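Local coordinates for protein putative acetyltransferase (Staphylococcus aureus subsp. aureus Mu50, PDB 3H4Q) that probably transfers an acetyl group from acetyl-CoA, as a putative acetyltransferase of the GNAT family whose substrate is not established, at residues G81-D86 against T122-Y127; F106-L111 against I140-F145. One frame throughout, in Å; residues are numbered along the deposited sequence. Where two conformers were deposited one is given.

Both contacts are built on the mixed sheet of the GNAT fold, their centres about 10 Å apart. Strands 78-86 and 106-112 are antiparallel neighbours in that sheet, and strand 139-143 runs parallel beside 106-112. Contact 1 lays helix 120-134 on strand 78-86; contact 2 pairs the two strands that this helix connects. Their segments alternate along the chain, in the order 81-86, 106-111, 122-127, 140-145. The backbone bond between Asp86 and Val107 ties the contacts together within the sheet, while Phe125 packs on Ile108 and Leu111 beneath the helix. Val85, Asp86 and Phe106 bring both contacts to a pocket holding an ethylene glycol oligomer, probably from the crystallisation liquor.

Contact 1: residues G81-D86 against T122-Y127; sequences GFIVVD and TELFNY
Leu124 and Ile83 carry this helix-on-sheet contact of the GNAT fold, in which helix 120-134 packs on one face of the sheet, running roughly along strand 78-86, its segment axis inclined by 29° and 8.2 Å away at closest approach. Leu124 sets its CD1 methyl over the flat face of the peptide joining Gly81 to Phe82, 3.3 Å from Gly81 C and equally near Phe82 N. Gly81 has no side chain, and the leucine branch settles directly on the backbone there. Ile83 reaches the other way, past Leu124 and up to the helix: CG1 extends anti to the backbone N (chi1 -171°), and CD1 at its end lies 3.8 Å from Phe125 CA. The other branch, Ile83 CG2, touches the flank of the leucine, 4.2 Å from Leu124 CB. The touching residues are all buried, and their side chains meet both each other and backbone atoms.

Around the pair, Leu73 and Ile21 also pack against Leu124, and Tyr71 and Leu111 against Ile83, so neighbouring strands continue the apolar surface below the helix. Gly81 and Ile83 bond through their backbones to Leu73 and Tyr71, fixing the strand that carries them. On the helix the Phe125 ring turns from this strand toward Phe158 and Phe160, leaving its CA, beside Leu124 O, as the surface on which Ile83 CD1 rests.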
ATOM      1  N   GLY A  81       3.697 -10.701  -0.661  1.00 42.03           N
ATOM      2  CA  GLY A  81       3.191  -9.372  -0.948  1.00 41.74           C
ATOM      3  C   GLY A  81       3.786  -8.333  -0.023  1.00 42.54           C
ATOM      4  O   GLY A  81       4.404  -8.683   0.985  1.00 46.44           O
ATOM      5  N   PHE A  82       3.630  -7.056  -0.361  1.00 42.85           N
ATOM      6  CA  PHE A  82       4.053  -5.977   0.531  1.00 45.51           C
ATOM      7  C   PHE A  82       3.130  -4.769   0.415  1.00 46.34           C
ATOM      8  O   PHE A  82       2.338  -4.677  -0.513  1.00 47.94           O
ATOM      9  CB  PHE A  82       5.502  -5.549   0.267  1.00 46.76           C
ATOM     10  CG  PHE A  82       5.723  -4.912  -1.073  1.00 46.98           C
ATOM     11  CD1 PHE A  82       6.016  -5.684  -2.187  1.00 49.04           C
ATOM     12  CD2 PHE A  82       5.684  -3.532  -1.211  1.00 54.92           C
ATOM     13  CE1 PHE A  82       6.243  -5.098  -3.420  1.00 46.79           C
ATOM     14  CE2 PHE A  82       5.901  -2.935  -2.445  1.00 51.50           C
ATOM     15  CZ  PHE A  82       6.185  -3.725  -3.554  1.00 52.72           C
ATOM     16  N   ILE A  83       3.271  -3.849   1.358  1.00 46.88           N
ATOM     17  CA  ILE A  83       2.476  -2.638   1.410  1.00 47.14           C
ATOM     18  C   ILE A  83       3.333  -1.554   2.051  1.00 49.11           C
ATOM     19  O   ILE A  83       4.120  -1.834   2.957  1.00 49.23           O
ATOM     20  CB  ILE A  83       1.169  -2.850   2.231  1.00 48.96           C
ATOM     21  CG1 ILE A  83       0.221  -1.651   2.110  1.00 52.61           C
ATOM     22  CG2 ILE A  83       1.471  -3.119   3.704  1.00 46.04           C
ATOM     23  CD1 ILE A  83      -1.230  -1.952   2.591  1.00 44.63           C
ATOM     24  N   VAL A  84       3.207  -0.325   1.556  1.00 50.32           N
ATOM     25  CA  VAL A  84       3.936   0.829   2.080  1.00 47.82           C
ATOM     26  C   VAL A  84       2.895   1.818   2.584  1.00 49.68           C
ATOM     27  O   VAL A  84       2.007   2.200   1.829  1.00 52.85           O
ATOM     28  CB  VAL A  84       4.738   1.455   0.976  1.00 47.60           C
ATOM     29  CG1 VAL A  84       5.384   2.740   1.440  1.00 48.04           C
ATOM     30  CG2 VAL A  84       5.782   0.446   0.479  1.00 43.99           C
ATOM     31  N   VAL A  85       2.978   2.206   3.853  1.00 49.04           N
ATOM     32  CA  VAL A  85       2.027   3.139   4.456  1.00 48.60           C
ATOM     33  C   VAL A  85       2.751   4.109   5.385  1.00 51.38           C
ATOM     34  O   VAL A  85       3.692   3.727   6.095  1.00 53.59           O
ATOM     35  CB  VAL A  85       0.947   2.416   5.265  1.00 49.08           C
ATOM     36  CG1 VAL A  85       1.575   1.535   6.342  1.00 50.52           C
ATOM     37  CG2 VAL A  85       0.005   3.419   5.892  1.00 46.46           C
ATOM     38  N   ASP A  86       2.331   5.370   5.344  1.00 51.87           N
ATOM     39  CA  ASP A  86       2.901   6.434   6.163  1.00 52.55           C
ATOM     40  C   ASP A  86       1.949   7.639   6.112  1.00 52.78           C
ATOM     41  O   ASP A  86       0.800   7.496   5.680  1.00 52.97           O
ATOM     42  CB  ASP A  86       4.320   6.776   5.697  1.00 52.69           C
ATOM     43  CG  ASP A  86       4.367   7.256   4.268  1.00 56.09           C
ATOM     44  OD1 ASP A  86       3.548   8.122   3.904  1.00 60.74           O
ATOM     45  OD2 ASP A  86       5.256   6.790   3.520  1.00 63.50           O
ATOM     46  N   THR A 122      -5.019  -8.427   0.021  1.00 49.64           N
ATOM     47  CA  THR A 122      -6.170  -8.201   0.856  1.00 48.74           C
ATOM     48  C   THR A 122      -5.806  -8.263   2.319  1.00 51.01           C
ATOM     49  O   THR A 122      -6.234  -7.411   3.086  1.00 52.05           O
ATOM     50  CB  THR A 122      -7.267  -9.229   0.531  1.00 48.97           C
ATOM     51  OG1 THR A 122      -7.530  -9.184  -0.879  1.00 45.25           O
ATOM     52  CG2 THR A 122      -8.555  -8.955   1.304  1.00 40.12           C
ATOM     53  N   GLU A 123      -5.001  -9.242   2.717  1.00 52.46           N
ATOM     54  CA  GLU A 123      -4.591  -9.372   4.113  0.50 52.58           C
ATOM     55  C   GLU A 123      -3.743  -8.189   4.569  1.00 53.32           C
ATOM     56  O   GLU A 123      -3.890  -7.695   5.675  1.00 55.49           O
ATOM     57  CB  GLU A 123      -3.818 -10.676   4.326  0.50 52.71           C
ATOM     58  CG  GLU A 123      -4.665 -11.928   4.148  0.50 52.88           C
ATOM     59  CD  GLU A 123      -5.805 -12.007   5.150  0.50 53.78           C
ATOM     60  OE1 GLU A 123      -5.553 -11.768   6.356  0.50 49.72           O
ATOM     61  OE2 GLU A 123      -6.943 -12.320   4.729  0.50 52.48           O
ATOM     62  N   LEU A 124      -2.841  -7.742   3.714  1.00 53.39           N
ATOM     63  CA  LEU A 124      -1.974  -6.627   4.056  1.00 52.60           C
ATOM     64  C   LEU A 124      -2.764  -5.322   4.198  1.00 53.44           C
ATOM     65  O   LEU A 124      -2.583  -4.554   5.155  1.00 49.92           O
ATOM     66  CB  LEU A 124      -0.882  -6.484   2.990  1.00 51.67           C
ATOM     67  CG  LEU A 124       0.237  -7.535   3.015  1.00 52.60           C
ATOM     68  CD1 LEU A 124       1.119  -7.397   1.771  1.00 44.23           C
ATOM     69  CD2 LEU A 124       1.096  -7.392   4.309  1.00 42.06           C
ATOM     70  N   PHE A 125      -3.657  -5.088   3.239  1.00 54.89           N
ATOM     71  CA  PHE A 125      -4.474  -3.873   3.213  1.00 56.56           C
ATOM     72  C   PHE A 125      -5.278  -3.833   4.509  1.00 56.99           C
ATOM     73  O   PHE A 125      -5.389  -2.815   5.199  1.00 56.28           O
ATOM     74  CB  PHE A 125      -5.437  -3.927   2.028  1.00 56.83           C
ATOM     75  CG  PHE A 125      -5.852  -2.582   1.478  1.00 58.70           C
ATOM     76  CD1 PHE A 125      -6.023  -1.463   2.286  1.00 58.04           C
ATOM     77  CD2 PHE A 125      -6.208  -2.486   0.124  1.00 67.93           C
ATOM     78  CE1 PHE A 125      -6.445  -0.253   1.736  1.00 65.32           C
ATOM     79  CE2 PHE A 125      -6.645  -1.287  -0.436  1.00 61.85           C
ATOM     80  CZ  PHE A 125      -6.763  -0.166   0.366  1.00 65.12           C
ATOM     81  N   ASN A 126      -5.806  -4.988   4.849  1.00 56.48           N
ATOM     82  CA  ASN A 126      -6.629  -5.115   5.999  1.00 56.11           C
ATOM     83  C   ASN A 126      -5.861  -4.971   7.291  1.00 56.33           C
ATOM     84  O   ASN A 126      -6.387  -4.441   8.269  1.00 61.39           O
ATOM     85  CB  ASN A 126      -7.307  -6.468   5.924  1.00 56.75           C
ATOM     86  CG  ASN A 126      -8.380  -6.605   6.905  1.00 55.80           C
ATOM     87  OD1 ASN A 126      -9.525  -6.282   6.618  1.00 53.55           O
ATOM     88  ND2 ASN A 126      -8.027  -7.013   8.104  1.00 64.83           N
ATOM     89  N   TYR A 127      -4.634  -5.475   7.323  1.00 53.51           N
ATOM     90  CA  TYR A 127      -3.822  -5.384   8.531  1.00 49.13           C
ATOM     91  C   TYR A 127      -3.491  -3.911   8.792  1.00 50.31           C
ATOM     92  O   TYR A 127      -3.614  -3.448   9.918  1.00 50.40           O
ATOM     93  CB  TYR A 127      -2.565  -6.229   8.383  1.00 48.30           C
ATOM     94  CG  TYR A 127      -1.542  -6.033   9.466  1.00 43.50           C
ATOM     95  CD1 TYR A 127      -0.672  -4.955   9.431  1.00 46.47           C
ATOM     96  CD2 TYR A 127      -1.417  -6.931  10.504  1.00 44.92           C
ATOM     97  CE1 TYR A 127       0.276  -4.763  10.420  1.00 46.59           C
ATOM     98  CE2 TYR A 127      -0.463  -6.745  11.511  1.00 44.42           C
ATOM     99  CZ  TYR A 127       0.369  -5.648  11.458  1.00 46.66           C
ATOM    100  OH  TYR A 127       1.300  -5.427  12.438  1.00 45.61           O
TER

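Contact 2: residues F106-L111 against I140-F145; sequences FVIHRL and ILTDTF
Leu141 N donates to Phe106 O at 2.7 Å, almost straight at the hydrogen (172°), with the donor somewhat tilted out of the carbonyl plane. Leu141 O then accepts Ile108 N at 2.9 Å, so both backbone polar atoms of Leu141 are used on this one strand. The same oxygen also receives a CA-H contact from Val107. Beyond this the ladder stops: Asp143 N stands 4.6 Å from Ile108 O, and a side chain takes the place of the backbone donor. With its hydroxyl anti to the backbone N (chi1 -173°), Thr142 donates from OG1 to Ile108 O at 2.8 Å. The pairing closes the beta-alpha-beta crossover of strand 106-112, helix 120-134 and strand 139-143, and the parting of the parallel strands past Thr142 matches the splay between these two strands in GNAT enzymes, which in relatives accommodates acetyl-CoA. On the other edge of strand 106-112, backbone bonds of both His109 and Arg110 with Val84 of strand 78-86 are consistent with a beta bulge at these two residues.

Apolar side chains pack on both faces: Ile108 CD1 meets Ile140 CD1 at 3.7 Å beneath the helix, while Val107 CG2 lies 3.6 Å from Leu141 CD1 on the other side. Val107 CG1 also lies above one face of the His109 ring, offset toward its rim. A water in that ring's plane, 2.9 Å from His109 ND1, donates weakly to Asp143 OD2, which also bonds Tyr93 OH; Asp86 OD1 takes His109 NE2. Arg110 passes CD near Phe145 O and bonds Asn148 OD1 through NH2 and Ala146 O through NH1.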
ATOM      1  N   PHE A 106      -3.312   8.946   7.224  1.00 51.02           N
ATOM      2  CA  PHE A 106      -2.378   7.930   6.731  1.00 51.21           C
ATOM      3  C   PHE A 106      -2.593   7.733   5.223  1.00 52.19           C
ATOM      4  O   PHE A 106      -3.678   8.004   4.699  1.00 50.92           O
ATOM      5  CB  PHE A 106      -2.543   6.607   7.482  1.00 50.75           C
ATOM      6  CG  PHE A 106      -1.896   6.608   8.824  1.00 49.57           C
ATOM      7  CD1 PHE A 106      -2.533   7.166   9.913  1.00 53.83           C
ATOM      8  CD2 PHE A 106      -0.638   6.085   8.998  1.00 45.23           C
ATOM      9  CE1 PHE A 106      -1.926   7.180  11.160  1.00 51.15           C
ATOM     10  CE2 PHE A 106      -0.035   6.105  10.245  1.00 46.86           C
ATOM     11  CZ  PHE A 106      -0.683   6.642  11.316  1.00 48.57           C
ATOM     12  N   VAL A 107      -1.548   7.268   4.540  1.00 52.33           N
ATOM     13  CA  VAL A 107      -1.567   7.108   3.097  1.00 51.37           C
ATOM     14  C   VAL A 107      -0.951   5.775   2.693  1.00 52.64           C
ATOM     15  O   VAL A 107       0.174   5.462   3.106  1.00 50.33           O
ATOM     16  CB  VAL A 107      -0.717   8.209   2.417  1.00 52.28           C
ATOM     17  CG1 VAL A 107      -0.694   8.004   0.921  1.00 51.14           C
ATOM     18  CG2 VAL A 107      -1.216   9.611   2.777  1.00 49.00           C
ATOM     19  N   ILE A 108      -1.680   5.000   1.893  1.00 51.20           N
ATOM     20  CA  ILE A 108      -1.162   3.745   1.352  1.00 49.90           C
ATOM     21  C   ILE A 108      -0.603   4.097  -0.011  1.00 50.20           C
ATOM     22  O   ILE A 108      -1.342   4.467  -0.920  1.00 48.45           O
ATOM     23  CB  ILE A 108      -2.252   2.688   1.222  1.00 50.43           C
ATOM     24  CG1 ILE A 108      -2.799   2.389   2.623  1.00 49.14           C
ATOM     25  CG2 ILE A 108      -1.692   1.416   0.526  1.00 42.23           C
ATOM     26  CD1 ILE A 108      -3.898   1.384   2.670  1.00 51.68           C
ATOM     27  N   HIS A 109       0.712   3.997  -0.142  1.00 51.09           N
ATOM     28  CA  HIS A 109       1.384   4.389  -1.364  1.00 49.10           C
ATOM     29  C   HIS A 109       1.549   3.293  -2.345  1.00 47.46           C
ATOM     30  O   HIS A 109       1.592   3.555  -3.528  1.00 47.11           O
ATOM     31  CB  HIS A 109       2.773   4.924  -1.047  1.00 50.76           C
ATOM     32  CG  HIS A 109       2.756   6.146  -0.198  1.00 49.26           C
ATOM     33  ND1 HIS A 109       2.350   7.365  -0.687  1.00 52.17           N
ATOM     34  CD2 HIS A 109       3.079   6.343   1.100  1.00 51.94           C
ATOM     35  CE1 HIS A 109       2.433   8.267   0.271  1.00 52.99           C
ATOM     36  NE2 HIS A 109       2.871   7.674   1.367  1.00 55.15           N
ATOM     37  N   ARG A 110       1.672   2.059  -1.872  1.00 49.53           N
ATOM     38  CA  ARG A 110       1.839   0.932  -2.777  0.50 49.56           C
ATOM     39  C   ARG A 110       1.403  -0.349  -2.087  1.00 49.20           C
ATOM     40  O   ARG A 110       1.573  -0.501  -0.893  1.00 52.08           O
ATOM     41  CB  ARG A 110       3.290   0.833  -3.250  0.50 48.89           C
ATOM     42  CG  ARG A 110       3.515  -0.095  -4.440  0.50 52.57           C
ATOM     43  CD  ARG A 110       2.927   0.446  -5.745  0.50 55.61           C
ATOM     44  NE  ARG A 110       3.277  -0.431  -6.862  0.50 57.42           N
ATOM     45  CZ  ARG A 110       2.583  -1.491  -7.274  0.50 51.88           C
ATOM     46  NH1 ARG A 110       1.445  -1.845  -6.695  0.50 48.96           N
ATOM     47  NH2 ARG A 110       3.047  -2.200  -8.291  0.50 56.16           N
ATOM     48  N   LEU A 111       0.790  -1.244  -2.855  1.00 49.49           N
ATOM     49  CA  LEU A 111       0.297  -2.540  -2.368  1.00 49.04           C
ATOM     50  C   LEU A 111       0.451  -3.555  -3.502  1.00 50.14           C
ATOM     51  O   LEU A 111       0.072  -3.277  -4.633  1.00 50.58           O
ATOM     52  CB  LEU A 111      -1.183  -2.452  -1.994  1.00 49.19           C
ATOM     53  CG  LEU A 111      -1.895  -3.736  -1.531  1.00 50.63           C
ATOM     54  CD1 LEU A 111      -1.199  -4.374  -0.318  1.00 45.10           C
ATOM     55  CD2 LEU A 111      -3.354  -3.430  -1.186  1.00 45.99           C
ATOM     56  N   ILE A 140      -7.853   7.444   6.000  1.00 59.29           N
ATOM     57  CA  ILE A 140      -6.738   6.779   5.342  1.00 62.76           C
ATOM     58  C   ILE A 140      -6.921   7.086   3.850  1.00 61.69           C
ATOM     59  O   ILE A 140      -8.030   6.959   3.322  1.00 62.90           O
ATOM     60  CB  ILE A 140      -6.656   5.262   5.720  1.00 62.06           C
ATOM     61  CG1 ILE A 140      -5.494   4.577   5.044  1.00 68.23           C
ATOM     62  CG2 ILE A 140      -7.892   4.500   5.341  1.00 68.92           C
ATOM     63  CD1 ILE A 140      -5.343   3.127   5.546  1.00 65.98           C
ATOM     64  N   LEU A 141      -5.881   7.598   3.195  1.00 60.27           N
ATOM     65  CA  LEU A 141      -5.982   7.897   1.767  1.00 59.23           C
ATOM     66  C   LEU A 141      -5.032   7.113   0.852  1.00 58.61           C
ATOM     67  O   LEU A 141      -4.138   6.387   1.310  1.00 58.87           O
ATOM     68  CB  LEU A 141      -6.061   9.403   1.497  1.00 59.83           C
ATOM     69  CG  LEU A 141      -5.481  10.523   2.359  1.00 61.33           C
ATOM     70  CD1 LEU A 141      -4.256  11.145   1.753  1.00 65.56           C
ATOM     71  CD2 LEU A 141      -6.518  11.608   2.446  1.00 55.78           C
ATOM     72  N   THR A 142      -5.308   7.166  -0.444  1.00 55.22           N
ATOM     73  CA  THR A 142      -4.514   6.427  -1.406  1.00 51.74           C
ATOM     74  C   THR A 142      -4.892   6.899  -2.790  1.00 50.18           C
ATOM     75  O   THR A 142      -5.609   7.879  -2.928  1.00 51.08           O
ATOM     76  CB  THR A 142      -4.734   4.904  -1.268  1.00 52.46           C
ATOM     77  OG1 THR A 142      -3.810   4.199  -2.114  1.00 53.16           O
ATOM     78  CG2 THR A 142      -6.172   4.515  -1.593  1.00 45.73           C
ATOM     79  N   ASP A 143      -4.394   6.226  -3.816  1.00 48.29           N
ATOM     80  CA  ASP A 143      -4.698   6.618  -5.175  1.00 48.76           C
ATOM     81  C   ASP A 143      -4.552   5.431  -6.117  1.00 47.24           C
ATOM     82  O   ASP A 143      -3.946   4.411  -5.763  1.00 46.27           O
ATOM     83  CB  ASP A 143      -3.827   7.813  -5.599  1.00 50.11           C
ATOM     84  CG  ASP A 143      -2.346   7.495  -5.591  1.00 50.52           C
ATOM     85  OD1 ASP A 143      -1.896   6.811  -6.530  1.00 54.25           O
ATOM     86  OD2 ASP A 143      -1.629   7.974  -4.680  1.00 60.42           O
ATOM     87  N   THR A 144      -5.119   5.575  -7.311  1.00 45.73           N
ATOM     88  CA  THR A 144      -5.105   4.521  -8.320  1.00 44.75           C
ATOM     89  C   THR A 144      -3.734   3.876  -8.486  1.00 47.55           C
ATOM     90  O   THR A 144      -3.623   2.651  -8.634  1.00 49.07           O
ATOM     91  CB  THR A 144      -5.527   5.076  -9.666  1.00 42.51           C
ATOM     92  OG1 THR A 144      -6.862   5.573  -9.558  1.00 40.88           O
ATOM     93  CG2 THR A 144      -5.467   4.006 -10.738  1.00 40.96           C
ATOM     94  N   PHE A 145      -2.693   4.697  -8.400  1.00 47.54           N
ATOM     95  CA  PHE A 145      -1.343   4.230  -8.643  1.00 47.99           C
ATOM     96  C   PHE A 145      -0.768   3.363  -7.566  1.00 45.94           C
ATOM     97  O   PHE A 145       0.258   2.754  -7.789  1.00 46.75           O
ATOM     98  CB  PHE A 145      -0.399   5.402  -8.924  1.00 49.87           C
ATOM     99  CG  PHE A 145      -0.885   6.312 -10.011  1.00 49.56           C
ATOM    100  CD1 PHE A 145      -1.059   5.831 -11.302  1.00 50.64           C
ATOM    101  CD2 PHE A 145      -1.163   7.648  -9.748  1.00 53.45           C
ATOM    102  CE1 PHE A 145      -1.512   6.665 -12.321  1.00 52.34           C
ATOM    103  CE2 PHE A 145      -1.610   8.491 -10.759  1.00 51.96           C
ATOM    104  CZ  PHE A 145      -1.785   7.995 -12.046  1.00 51.96           C
TER
HETATM  105  O   HOH W   1       1.303   8.659  -3.049  1.00 85.38           O